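Local coordinates for glycerate dehydrogenase related protein (Thermoplasma acidophilum, PDB 3GVX) that probably reduces hydroxypyruvate or glyoxylate with NADH or NADPH, as a member of the D-isomer specific 2-hydroxyacid dehydrogenase family, at residues 2-7 and 30-35; 39-44 and 54-59; 133-138 and 155-160; 149-154 and 165-170. All coordinates share one frame; numbering follows the deposited sequence.

Overall arrangement
Starting at the N terminus, contact 1 closes a loop holding helix 11-20 and strand 26-28, bringing 30-35 back to strand 3-5. Contact 2 opens only after it and pairs strand 37-40 with strand 52-55 across a helix-free connection. Both sit on the same parallel sheet and touch, N6 ND2 lying 2.8 Å from R43 O. Further along, in the NAD-binding domain, contacts 3 and 4 cross, their segments alternating along the chain: contact 3 ties helix 132-143 to the loop after strand 147-151, and contact 4 ties that strand to helix 167-172. V160 CG1 packs on A150 CB at 3.9 Å between them. Contacts 1 and 4 lie on opposite sides of the chain's centre, their own centres about 46 Å apart.

Contact 1 (2-7 and 30-35)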
loop_
_atom_site.group_PDB
_atom_site.type_symbol
_atom_site.label_atom_id
_atom_site.label_comp_id
_atom_site.label_asym_id
_atom_site.label_seq_id
_atom_site.Cartn_x
_atom_site.Cartn_y
_atom_site.Cartn_z
ATOM N N ASP B 2 -37.752 -2.578 -3.991
ATOM C CA ASP B 2 -38.118 -2.353 -2.602
ATOM C C ASP B 2 -37.037 -2.447 -1.533
ATOM O O ASP B 2 -36.532 -3.518 -1.216
ATOM C CB ASP B 2 -39.279 -3.284 -2.228
ATOM C CG ASP B 2 -40.456 -3.135 -3.167
ATOM O OD1 ASP B 2 -40.857 -1.979 -3.434
ATOM O OD2 ASP B 2 -40.974 -4.165 -3.649
ATOM N N VAL B 3 -36.702 -1.288 -0.989
ATOM C CA VAL B 3 -35.759 -1.150 0.096
ATOM C C VAL B 3 -36.340 -0.040 0.938
ATOM O O VAL B 3 -36.829 0.961 0.422
ATOM C CB VAL B 3 -34.354 -0.699 -0.363
ATOM C CG1 VAL B 3 -33.471 -0.433 0.872
ATOM C CG2 VAL B 3 -33.735 -1.727 -1.286
ATOM N N TYR B 4 -36.299 -0.222 2.241
ATOM C CA TYR B 4 -36.811 0.800 3.105
ATOM C C TYR B 4 -35.738 1.165 4.096
ATOM O O TYR B 4 -35.231 0.312 4.832
ATOM C CB TYR B 4 -38.078 0.328 3.809
ATOM C CG TYR B 4 -38.601 1.332 4.796
ATOM C CD1 TYR B 4 -39.014 2.602 4.393
ATOM C CD2 TYR B 4 -38.673 1.020 6.141
ATOM C CE1 TYR B 4 -39.473 3.544 5.324
ATOM C CE2 TYR B 4 -39.121 1.945 7.079
ATOM C CZ TYR B 4 -39.532 3.202 6.671
ATOM O OH TYR B 4 -40.003 4.091 7.609
ATOM N N VAL B 5 -35.374 2.443 4.073
ATOM C CA VAL B 5 -34.360 2.976 4.956
ATOM C C VAL B 5 -35.100 3.519 6.152
ATOM O O VAL B 5 -35.733 4.573 6.108
ATOM C CB VAL B 5 -33.531 4.068 4.259
ATOM C CG1 VAL B 5 -32.489 4.632 5.232
ATOM C CG2 VAL B 5 -32.861 3.484 3.014
ATOM N N ASN B 6 -35.007 2.743 7.222
ATOM C CA ASN B 6 -35.698 3.028 8.458
ATOM C C ASN B 6 -35.055 4.022 9.402
ATOM O O ASN B 6 -35.001 3.817 10.616
ATOM C CB ASN B 6 -35.988 1.726 9.198
ATOM C CG ASN B 6 -36.964 1.921 10.323
ATOM O OD1 ASN B 6 -37.897 2.720 10.216
ATOM N ND2 ASN B 6 -36.772 1.185 11.406
ATOM N N PHE B 7 -34.560 5.103 8.829
ATOM C CA PHE B 7 -33.986 6.167 9.611
ATOM C C PHE B 7 -33.874 7.408 8.751
ATOM O O PHE B 7 -33.924 7.332 7.524
ATOM C CB PHE B 7 -32.621 5.780 10.210
ATOM C CG PHE B 7 -31.637 5.215 9.229
ATOM C CD1 PHE B 7 -31.502 3.835 9.072
ATOM C CD2 PHE B 7 -30.825 6.049 8.469
ATOM C CE1 PHE B 7 -30.578 3.295 8.177
ATOM C CE2 PHE B 7 -29.898 5.517 7.565
ATOM C CZ PHE B 7 -29.779 4.137 7.422
ATOM N N PRO B 30 -39.869 8.883 7.264
ATOM C CA PRO B 30 -40.828 7.992 7.912
ATOM C C PRO B 30 -41.992 7.524 7.034
ATOM O O PRO B 30 -43.085 7.277 7.535
ATOM C CB PRO B 30 -41.294 8.830 9.087
ATOM C CG PRO B 30 -41.486 10.185 8.412
ATOM C CD PRO B 30 -40.295 10.290 7.427
ATOM N N ASP B 31 -41.770 7.400 5.731
ATOM C CA ASP B 31 -42.837 6.918 4.864
ATOM C C ASP B 31 -42.701 5.442 4.639
ATOM O O ASP B 31 -42.402 4.944 3.552
ATOM C CB ASP B 31 -42.865 7.697 3.575
ATOM C CG ASP B 31 -43.253 9.126 3.819
ATOM O OD1 ASP B 31 -44.380 9.363 4.304
ATOM O OD2 ASP B 31 -42.426 10.015 3.562
ATOM N N TYR B 32 -42.942 4.764 5.748
ATOM C CA TYR B 32 -42.859 3.340 5.842
ATOM C C TYR B 32 -43.419 2.612 4.658
ATOM O O TYR B 32 -44.421 2.998 4.061
ATOM C CB TYR B 32 -43.581 2.834 7.081
ATOM C CG TYR B 32 -43.545 1.329 7.140
ATOM C CD1 TYR B 32 -42.444 0.660 7.665
ATOM C CD2 TYR B 32 -44.555 0.565 6.558
ATOM C CE1 TYR B 32 -42.337 -0.731 7.596
ATOM C CE2 TYR B 32 -44.458 -0.829 6.484
ATOM C CZ TYR B 32 -43.347 -1.470 7.007
ATOM O OH TYR B 32 -43.248 -2.843 6.951
ATOM N N TYR B 33 -42.765 1.508 4.359
ATOM C CA TYR B 33 -43.178 0.673 3.278
ATOM C C TYR B 33 -42.655 -0.740 3.498
ATOM O O TYR B 33 -41.486 -0.948 3.797
ATOM C CB TYR B 33 -42.678 1.261 1.966
ATOM C CG TYR B 33 -43.055 0.421 0.791
ATOM C CD1 TYR B 33 -44.365 0.392 0.310
ATOM C CD2 TYR B 33 -42.118 -0.408 0.193
ATOM C CE1 TYR B 33 -44.728 -0.460 -0.735
ATOM C CE2 TYR B 33 -42.461 -1.258 -0.839
ATOM C CZ TYR B 33 -43.764 -1.283 -1.310
ATOM O OH TYR B 33 -44.089 -2.131 -2.357
ATOM N N ASP B 34 -43.562 -1.697 3.353
ATOM C CA ASP B 34 -43.278 -3.111 3.523
ATOM C C ASP B 34 -42.366 -3.579 2.403
ATOM O O ASP B 34 -42.832 -4.123 1.403
ATOM C CB ASP B 34 -44.588 -3.904 3.468
ATOM C CG ASP B 34 -44.513 -5.203 4.233
ATOM O OD1 ASP B 34 -43.401 -5.760 4.335
ATOM O OD2 ASP B 34 -45.558 -5.677 4.724
ATOM N N ALA B 35 -41.064 -3.376 2.563
ATOM C CA ALA B 35 -40.114 -3.775 1.531
ATOM C C ALA B 35 -39.393 -5.093 1.812
ATOM O O ALA B 35 -39.429 -5.629 2.925
ATOM C CB ALA B 35 -39.093 -2.656 1.309
#
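Y4 lies across the backbone of Y32 and Y33, and its ring is the centrepiece here. With CG anti to the backbone N (chi1 176°), the side chain leaves strand 3-5 toward the 30-35 loop. The backbone N of Y33 then sits over one face of the ring, toward the rim, while N6 N lies over the opposite face. Y32 turns its own edge to the Y4 face in a T-shaped pair, centroids 5.2 Å apart and planes at 70°, with Y32 CD1 3.6 Å from Y4 CE2. Y32 CA also comes to 3.4 Å from Y4 CZ. A leucine in place of Y4 would probably leave the Y32 edge without its aromatic face and open a gap beside the peptide joining Y32 to Y33.

At the other end D2 and A35 meet through their CB atoms, 3.6 Å apart, and the A35 methyl also rests on the peptide between D2 and V3. Y33 OH gives D2 OD1 a weak hydrogen bond at 3.4 Å. D2 CG lies in plane at the Y33 ring edge. D2 OD2 has a stronger mate in R49, a salt bridge, and the Y33 ring stacks on H27 of strand 26-28. The contact is therefore mainly aromatic and apolar packing, and the D2 carboxylate probably owes its charge balance to R49 rather than to the tyrosine.

Contact 2 (39-44 and 54-59); sequences VIKDRY and QAISAG
I40 N donates to Q54 O at 2.8 Å, a nearly straight bond (166° at the hydrogen). The return bond, I56 N to I40 O, is weak at 3.1 Å. On the face of the sheet that carries V39 and Q54, V39 CG1 meets I56 CG2 at 3.6 Å, the two side chains crossing at about a right angle. I56 CD1 touches K41 CG at 3.7 Å, the extended lysine crossing the isoleucine obliquely with CE also near that methyl.

These are neighbouring parallel strands, V39 beside Q54 and I40 beside A55, in a sheet ordered 2-1-3-4-5. That is the flavodoxin-like arrangement known from the substrate-binding domain of this dehydrogenase family.

Where the strands stop and part, water 1 spans the opening: it donates to K41 O at 2.6 Å, with a weaker bond to I40 O, and accepts from S57 N at 3.1 Å. Further out, the Q54 side chain folds back so that NE2 bonds A55 O at 3.0 Å, the acceptor lying in the amide plane. S57 OG bonds G59 O and also pairs with H62. Helix 266-279 covers the V39 and Q54 face, with I269 and A272 on I56 and F273 on V39.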
loop_
_atom_site.group_PDB
_atom_site.type_symbol
_atom_site.label_atom_id
_atom_site.label_comp_id
_atom_site.label_asym_id
_atom_site.label_seq_id
_atom_site.Cartn_x
_atom_site.Cartn_y
_atom_site.Cartn_z
ATOM N N VAL B 39 -32.952 -1.211 5.681
ATOM C CA VAL B 39 -31.649 -0.779 6.161
ATOM C C VAL B 39 -31.937 -0.092 7.483
ATOM O O VAL B 39 -32.811 0.762 7.566
ATOM C CB VAL B 39 -30.985 0.210 5.187
ATOM C CG1 VAL B 39 -29.572 0.528 5.660
ATOM C CG2 VAL B 39 -30.989 -0.367 3.772
ATOM N N ILE B 40 -31.202 -0.462 8.519
ATOM C CA ILE B 40 -31.458 0.087 9.829
ATOM C C ILE B 40 -30.222 0.480 10.599
ATOM O O ILE B 40 -29.094 0.197 10.215
ATOM C CB ILE B 40 -32.187 -0.954 10.707
ATOM C CG1 ILE B 40 -31.193 -2.048 11.108
ATOM C CG2 ILE B 40 -33.341 -1.604 9.937
ATOM C CD1 ILE B 40 -31.724 -3.066 12.113
ATOM N N LYS B 41 -30.472 1.130 11.718
ATOM C CA LYS B 41 -29.425 1.486 12.637
ATOM C C LYS B 41 -29.688 0.647 13.876
ATOM O O LYS B 41 -28.949 -0.277 14.167
ATOM C CB LYS B 41 -29.477 2.968 12.979
ATOM C CG LYS B 41 -29.138 3.864 11.825
ATOM C CD LYS B 41 -28.988 5.281 12.302
ATOM C CE LYS B 41 -28.619 6.197 11.172
ATOM N NZ LYS B 41 -28.394 7.577 11.681
ATOM N N ASP B 42 -30.782 0.943 14.565
ATOM C CA ASP B 42 -31.121 0.237 15.783
ATOM C C ASP B 42 -32.419 -0.533 15.764
ATOM O O ASP B 42 -32.559 -1.528 16.447
ATOM C CB ASP B 42 -31.138 1.225 16.934
ATOM C CG ASP B 42 -29.826 1.955 17.077
ATOM O OD1 ASP B 42 -29.811 3.059 17.653
ATOM O OD2 ASP B 42 -28.799 1.425 16.616
ATOM N N ARG B 43 -33.380 -0.070 14.990
ATOM C CA ARG B 43 -34.647 -0.759 14.949
ATOM C C ARG B 43 -35.104 -1.163 13.574
ATOM O O ARG B 43 -34.877 -0.469 12.591
ATOM C CB ARG B 43 -35.738 0.084 15.610
ATOM C CG ARG B 43 -35.646 0.142 17.123
ATOM C CD ARG B 43 -36.757 1.022 17.689
ATOM N NE ARG B 43 -36.672 2.393 17.186
ATOM C CZ ARG B 43 -35.758 3.283 17.564
ATOM N NH1 ARG B 43 -34.841 2.955 18.465
ATOM N NH2 ARG B 43 -35.757 4.500 17.029
ATOM N N TYR B 44 -35.744 -2.319 13.524
ATOM C CA TYR B 44 -36.280 -2.818 12.288
ATOM C C TYR B 44 -37.785 -2.800 12.510
ATOM O O TYR B 44 -38.265 -2.617 13.633
ATOM C CB TYR B 44 -35.752 -4.237 11.992
ATOM C CG TYR B 44 -35.954 -5.261 13.109
ATOM C CD1 TYR B 44 -37.188 -5.870 13.313
ATOM C CD2 TYR B 44 -34.905 -5.625 13.953
ATOM C CE1 TYR B 44 -37.385 -6.813 14.342
ATOM C CE2 TYR B 44 -35.088 -6.570 14.981
ATOM C CZ TYR B 44 -36.334 -7.161 15.164
ATOM O OH TYR B 44 -36.521 -8.094 16.159
ATOM N N GLN B 54 -30.554 -4.987 6.922
ATOM C CA GLN B 54 -29.160 -4.557 6.889
ATOM C C GLN B 54 -28.813 -3.459 7.890
ATOM O O GLN B 54 -29.237 -2.317 7.731
ATOM C CB GLN B 54 -28.808 -4.068 5.486
ATOM C CG GLN B 54 -27.394 -3.559 5.362
ATOM C CD GLN B 54 -26.379 -4.672 5.267
ATOM O OE1 GLN B 54 -26.412 -5.484 4.340
ATOM N NE2 GLN B 54 -25.466 -4.722 6.235
ATOM N N ALA B 55 -28.035 -3.803 8.913
ATOM C CA ALA B 55 -27.589 -2.834 9.903
ATOM C C ALA B 55 -26.430 -2.076 9.251
ATOM O O ALA B 55 -25.681 -2.635 8.447
ATOM C CB ALA B 55 -27.103 -3.544 11.164
ATOM N N ILE B 56 -26.282 -0.802 9.580
ATOM C CA ILE B 56 -25.202 -0.026 8.987
ATOM C C ILE B 56 -23.993 -0.021 9.896
ATOM O O ILE B 56 -22.933 0.447 9.516
ATOM C CB ILE B 56 -25.623 1.421 8.713
ATOM C CG1 ILE B 56 -26.020 2.098 10.020
ATOM C CG2 ILE B 56 -26.756 1.436 7.703
ATOM C CD1 ILE B 56 -25.870 3.593 10.018
ATOM N N SER B 57 -24.156 -0.547 11.105
ATOM C CA SER B 57 -23.053 -0.614 12.060
ATOM C C SER B 57 -22.297 -1.929 11.903
ATOM O O SER B 57 -22.764 -2.846 11.226
ATOM C CB SER B 57 -23.566 -0.461 13.497
ATOM O OG SER B 57 -24.476 -1.486 13.826
ATOM N N ALA B 58 -21.139 -2.014 12.549
ATOM C CA ALA B 58 -20.286 -3.202 12.498
ATOM C C ALA B 58 -20.868 -4.367 13.287
ATOM O O ALA B 58 -20.780 -5.518 12.864
ATOM C CB ALA B 58 -18.903 -2.855 13.025
ATOM N N GLY B 59 -21.467 -4.052 14.429
ATOM C CA GLY B 59 -22.067 -5.070 15.279
ATOM C C GLY B 59 -23.581 -4.962 15.386
ATOM O O GLY B 59 -24.176 -3.916 15.111
HETATM O O HOH W 1 -26.818 -0.594 12.672
#

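Contact 3 (133-138 and 155-160)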
loop_
_atom_site.group_PDB
_atom_site.type_symbol
_atom_site.label_atom_id
_atom_site.label_comp_id
_atom_site.label_asym_id
_atom_site.label_seq_id
_atom_site.Cartn_x
_atom_site.Cartn_y
_atom_site.Cartn_z
ATOM N N ILE B 133 -9.550 -8.743 9.020
ATOM C CA ILE B 133 -8.359 -7.938 8.847
ATOM C C ILE B 133 -7.301 -8.683 8.055
ATOM O O ILE B 133 -6.725 -8.147 7.116
ATOM C CB ILE B 133 -7.806 -7.516 10.207
ATOM C CG1 ILE B 133 -8.843 -6.619 10.899
ATOM C CG2 ILE B 133 -6.433 -6.878 10.037
ATOM C CD1 ILE B 133 -8.474 -6.176 12.282
ATOM N N GLY B 134 -7.077 -9.935 8.425
ATOM C CA GLY B 134 -6.105 -10.746 7.727
ATOM C C GLY B 134 -6.451 -10.945 6.266
ATOM O O GLY B 134 -5.558 -11.004 5.423
ATOM N N ARG B 135 -7.740 -11.044 5.956
ATOM C CA ARG B 135 -8.166 -11.229 4.574
ATOM C C ARG B 135 -7.941 -9.984 3.746
ATOM O O ARG B 135 -7.493 -10.062 2.616
ATOM C CB ARG B 135 -9.634 -11.656 4.523
ATOM C CG ARG B 135 -9.844 -13.058 5.083
ATOM C CD ARG B 135 -11.294 -13.405 5.393
ATOM N NE ARG B 135 -11.332 -14.597 6.238
ATOM C CZ ARG B 135 -11.460 -15.845 5.805
ATOM N NH1 ARG B 135 -11.587 -16.097 4.516
ATOM N NH2 ARG B 135 -11.414 -16.846 6.672
ATOM N N ARG B 136 -8.250 -8.840 4.331
ATOM C CA ARG B 136 -8.072 -7.562 3.671
ATOM C C ARG B 136 -6.589 -7.256 3.494
ATOM O O ARG B 136 -6.180 -6.729 2.480
ATOM C CB ARG B 136 -8.748 -6.456 4.476
ATOM C CG ARG B 136 -8.718 -5.107 3.804
ATOM C CD ARG B 136 -9.363 -5.127 2.424
ATOM N NE ARG B 136 -9.249 -3.821 1.784
ATOM C CZ ARG B 136 -9.759 -3.483 0.606
ATOM N NH1 ARG B 136 -10.444 -4.363 -0.105
ATOM N NH2 ARG B 136 -9.578 -2.248 0.151
ATOM N N VAL B 137 -5.801 -7.597 4.505
ATOM C CA VAL B 137 -4.359 -7.395 4.485
ATOM C C VAL B 137 -3.764 -8.220 3.355
ATOM O O VAL B 137 -2.932 -7.725 2.595
ATOM C CB VAL B 137 -3.704 -7.790 5.865
ATOM C CG1 VAL B 137 -2.220 -8.112 5.686
ATOM C CG2 VAL B 137 -3.888 -6.649 6.877
ATOM N N ALA B 138 -4.223 -9.467 3.241
ATOM C CA ALA B 138 -3.770 -10.389 2.203
ATOM C C ALA B 138 -4.157 -9.952 0.784
ATOM O O ALA B 138 -3.450 -10.250 -0.173
ATOM C CB ALA B 138 -4.298 -11.794 2.488
ATOM N N SER B 155 -9.946 -21.943 7.549
ATOM C CA SER B 155 -10.547 -21.097 6.539
ATOM C C SER B 155 -9.570 -20.029 6.100
ATOM O O SER B 155 -9.191 -19.135 6.859
ATOM C CB SER B 155 -11.847 -20.452 7.033
ATOM O OG SER B 155 -12.683 -20.130 5.943
ATOM N N VAL B 156 -9.131 -20.176 4.864
ATOM C CA VAL B 156 -8.241 -19.224 4.251
ATOM C C VAL B 156 -8.910 -19.100 2.921
ATOM O O VAL B 156 -9.807 -19.878 2.593
ATOM C CB VAL B 156 -6.806 -19.768 4.040
ATOM C CG1 VAL B 156 -6.139 -20.009 5.383
ATOM C CG2 VAL B 156 -6.837 -21.015 3.156
ATOM N N ASP B 157 -8.514 -18.113 2.155
ATOM C CA ASP B 157 -9.119 -17.985 0.869
ATOM C C ASP B 157 -8.052 -18.136 -0.177
ATOM O O ASP B 157 -6.974 -18.670 0.068
ATOM C CB ASP B 157 -9.813 -16.639 0.734
ATOM C CG ASP B 157 -8.902 -15.481 1.061
ATOM O OD1 ASP B 157 -7.672 -15.656 1.041
ATOM O OD2 ASP B 157 -9.412 -14.386 1.339
ATOM N N GLN B 158 -8.377 -17.659 -1.357
ATOM C CA GLN B 158 -7.476 -17.735 -2.469
ATOM C C GLN B 158 -6.258 -16.817 -2.355
ATOM O O GLN B 158 -5.308 -17.013 -3.084
ATOM C CB GLN B 158 -8.223 -17.376 -3.741
ATOM C CG GLN B 158 -7.933 -15.961 -4.156
ATOM C CD GLN B 158 -9.147 -15.262 -4.681
ATOM O OE1 GLN B 158 -9.419 -15.281 -5.883
ATOM N NE2 GLN B 158 -9.904 -14.646 -3.780
ATOM N N ASN B 159 -6.267 -15.807 -1.488
ATOM C CA ASN B 159 -5.091 -14.948 -1.413
ATOM C C ASN B 159 -4.017 -15.459 -0.459
ATOM O O ASN B 159 -3.114 -14.727 -0.069
ATOM C CB ASN B 159 -5.478 -13.512 -1.057
ATOM C CG ASN B 159 -6.149 -12.803 -2.192
ATOM O OD1 ASN B 159 -5.866 -13.070 -3.360
ATOM N ND2 ASN B 159 -7.048 -11.887 -1.862
ATOM N N VAL B 160 -4.126 -16.728 -0.092
ATOM C CA VAL B 160 -3.154 -17.352 0.787
ATOM C C VAL B 160 -2.373 -18.414 0.034
ATOM O O VAL B 160 -2.956 -19.328 -0.534
ATOM C CB VAL B 160 -3.814 -18.033 1.984
ATOM C CG1 VAL B 160 -2.752 -18.798 2.760
ATOM C CG2 VAL B 160 -4.534 -17.015 2.870
HETATM O O HOH W 2 -8.159 -12.058 0.935
HETATM O O HOH W 3 -12.015 -13.853 2.444
#
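The R135 guanidinium meets S155 edge-on: S155 CB lies in its plane, 3.6 Å from NH2, and water 3 is also in plane, accepting from NH1 at 3.1 Å. S155 O approaches obliquely, 3.2 Å from NH2. The carboxylate of D157 stands almost square to the guanidinium, planes 84° apart. Its OD2 is 4.2 Å from NH1, too far for a salt bridge, and water 3 links the two charges by donating to OD2. Replacing R135 by alanine would probably leave water 3 without its helix donor and let the S155 end shift.

Helix 132-143 follows the first strand of the Rossmann-type NAD-binding domain, and G134 fits that fold's glycine-rich pattern. The loop leaning on it comes after strand 147-151, the region that in such folds commonly meets the cofactor's adenosine part.

Water 2 makes a second bridge: it donates to R135 O and to D157 OD2, each at 2.7 Å, and accepts from N159 ND2. D157 OD1 bonds Y130 OH and, from above the carboxylate plane, takes N159 N at 2.9 Å, an Asx turn within the type I turn D157 to V160. That turn sets N159 CB against A138 CB, 4.1 Å away.

Contact 4 (149-154 and 165-170); sequences IAYTRS and ESPADL
Y151 and P167 make the close part of this contact. The proline lies over one face of the tyrosine ring in a CH-pi contact, CG 3.9 Å from the centroid and only 13° off the ring normal, with P167 CD 3.7 Å from Y151 CE1. The ring gets there with CG anti to the backbone N (chi1 165°), which swings it off the strand toward the start of the helix. Y151 CD1 also meets S166 C at 3.7 Å, and E165 O lies near the ring plane, at the edge. Deeper in, L170 CD1 packs against the backbone around Y151, 3.8 Å from its N, and CD2 lies 4.1 Å from Y151 CB. I149 faces the same leucine, though the modelled spacing of their methyl groups is too short to trust.

The solvent side is looser. There the exposed E165 points its CB away from the strand and meets Y151 through its backbone O. What fixes this end is local to the helix start: S166, the N-cap, accepts from D169 N at 3.3 Å through OG, and D169 OD2 uses its anti lone pair for E165 N at 3.0 Å.

Strand 147-151 runs between strands 124-128 and 162-163. Helix 167-172 packs on its I149 and Y151 side, carrying the chain from strand 162-163 to strand 176-179, while P167 and A168 touch helix 193-196.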
loop_
_atom_site.group_PDB
_atom_site.type_symbol
_atom_site.label_atom_id
_atom_site.label_comp_id
_atom_site.label_asym_id
_atom_site.label_seq_id
_atom_site.Cartn_x
_atom_site.Cartn_y
_atom_site.Cartn_z
ATOM N N ILE B 149 1.507 -16.177 3.753
ATOM C CA ILE B 149 1.510 -17.339 4.605
ATOM C C ILE B 149 0.557 -17.041 5.750
ATOM O O ILE B 149 0.604 -15.975 6.372
ATOM C CB ILE B 149 2.931 -17.630 5.112
ATOM C CG1 ILE B 149 3.799 -18.002 3.905
ATOM C CG2 ILE B 149 2.907 -18.747 6.161
ATOM C CD1 ILE B 149 5.240 -17.663 4.049
ATOM N N ALA B 150 -0.342 -17.978 5.996
ATOM C CA ALA B 150 -1.314 -17.770 7.034
ATOM C C ALA B 150 -1.323 -18.855 8.063
ATOM O O ALA B 150 -1.116 -20.038 7.785
ATOM C CB ALA B 150 -2.698 -17.612 6.433
ATOM N N TYR B 151 -1.524 -18.417 9.284
ATOM C CA TYR B 151 -1.625 -19.335 10.371
ATOM C C TYR B 151 -3.015 -19.081 10.901
ATOM O O TYR B 151 -3.298 -18.006 11.440
ATOM C CB TYR B 151 -0.605 -19.039 11.450
ATOM C CG TYR B 151 -0.977 -19.776 12.697
ATOM C CD1 TYR B 151 -0.793 -21.148 12.801
ATOM C CD2 TYR B 151 -1.655 -19.128 13.715
ATOM C CE1 TYR B 151 -1.291 -21.862 13.891
ATOM C CE2 TYR B 151 -2.152 -19.825 14.809
ATOM C CZ TYR B 151 -1.971 -21.195 14.891
ATOM O OH TYR B 151 -2.471 -21.883 15.974
ATOM N N THR B 152 -3.890 -20.061 10.743
ATOM C CA THR B 152 -5.243 -19.851 11.197
ATOM C C THR B 152 -6.033 -21.032 11.675
ATOM O O THR B 152 -5.771 -22.186 11.344
ATOM C CB THR B 152 -6.102 -19.216 10.118
ATOM O OG1 THR B 152 -7.393 -18.922 10.659
ATOM C CG2 THR B 152 -6.255 -20.177 8.944
ATOM N N ARG B 153 -7.041 -20.671 12.454
ATOM C CA ARG B 153 -8.022 -21.566 12.995
ATOM C C ARG B 153 -8.990 -21.655 11.815
ATOM O O ARG B 153 -9.978 -20.917 11.722
ATOM C CB ARG B 153 -8.683 -20.907 14.196
ATOM C CG ARG B 153 -7.742 -19.993 15.007
ATOM C CD ARG B 153 -6.651 -20.788 15.728
ATOM N NE ARG B 153 -7.143 -22.096 16.162
ATOM C CZ ARG B 153 -6.892 -22.653 17.342
ATOM N NH1 ARG B 153 -6.152 -22.020 18.240
ATOM N NH2 ARG B 153 -7.370 -23.862 17.615
ATOM N N SER B 154 -8.614 -22.534 10.891
ATOM C CA SER B 154 -9.323 -22.836 9.657
ATOM C C SER B 154 -10.041 -21.760 8.860
ATOM O O SER B 154 -10.670 -20.849 9.394
ATOM C CB SER B 154 -10.306 -23.974 9.892
ATOM O OG SER B 154 -10.927 -24.341 8.676
ATOM N N GLU B 165 1.618 -24.613 10.040
ATOM C CA GLU B 165 1.223 -25.593 11.036
ATOM C C GLU B 165 1.226 -25.041 12.425
ATOM O O GLU B 165 0.532 -25.535 13.307
ATOM C CB GLU B 165 2.192 -26.737 10.972
ATOM C CG GLU B 165 2.548 -27.087 9.571
ATOM C CD GLU B 165 3.291 -28.376 9.534
ATOM O OE1 GLU B 165 4.153 -28.571 10.420
ATOM O OE2 GLU B 165 3.013 -29.195 8.635
ATOM N N SER B 166 2.028 -24.018 12.622
ATOM C CA SER B 166 2.135 -23.429 13.921
ATOM C C SER B 166 2.652 -22.029 13.725
ATOM O O SER B 166 3.099 -21.667 12.640
ATOM C CB SER B 166 3.119 -24.238 14.765
ATOM O OG SER B 166 4.331 -24.433 14.066
ATOM N N PRO B 167 2.566 -21.211 14.770
ATOM C CA PRO B 167 3.043 -19.836 14.701
ATOM C C PRO B 167 4.561 -19.831 14.479
ATOM O O PRO B 167 5.085 -18.983 13.758
ATOM C CB PRO B 167 2.634 -19.270 16.057
ATOM C CG PRO B 167 1.385 -20.036 16.367
ATOM C CD PRO B 167 1.763 -21.431 15.986
ATOM N N ALA B 168 5.263 -20.788 15.077
ATOM C CA ALA B 168 6.707 -20.863 14.899
ATOM C C ALA B 168 7.003 -21.162 13.445
ATOM O O ALA B 168 7.929 -20.606 12.865
ATOM C CB ALA B 168 7.325 -21.944 15.816
ATOM N N ASP B 169 6.207 -22.039 12.851
ATOM C CA ASP B 169 6.387 -22.382 11.444
ATOM C C ASP B 169 6.117 -21.164 10.561
ATOM O O ASP B 169 6.760 -20.978 9.539
ATOM C CB ASP B 169 5.468 -23.549 11.058
ATOM C CG ASP B 169 5.484 -23.847 9.564
ATOM O OD1 ASP B 169 6.581 -23.908 8.973
ATOM O OD2 ASP B 169 4.402 -24.030 8.972
ATOM N N LEU B 170 5.164 -20.333 10.971
ATOM C CA LEU B 170 4.828 -19.121 10.232
ATOM C C LEU B 170 6.007 -18.150 10.271
ATOM O O LEU B 170 6.435 -17.650 9.244
ATOM C CB LEU B 170 3.576 -18.451 10.816
ATOM C CG LEU B 170 3.102 -17.178 10.099
ATOM C CD1 LEU B 170 2.177 -17.521 8.923
ATOM C CD2 LEU B 170 2.382 -16.308 11.118
#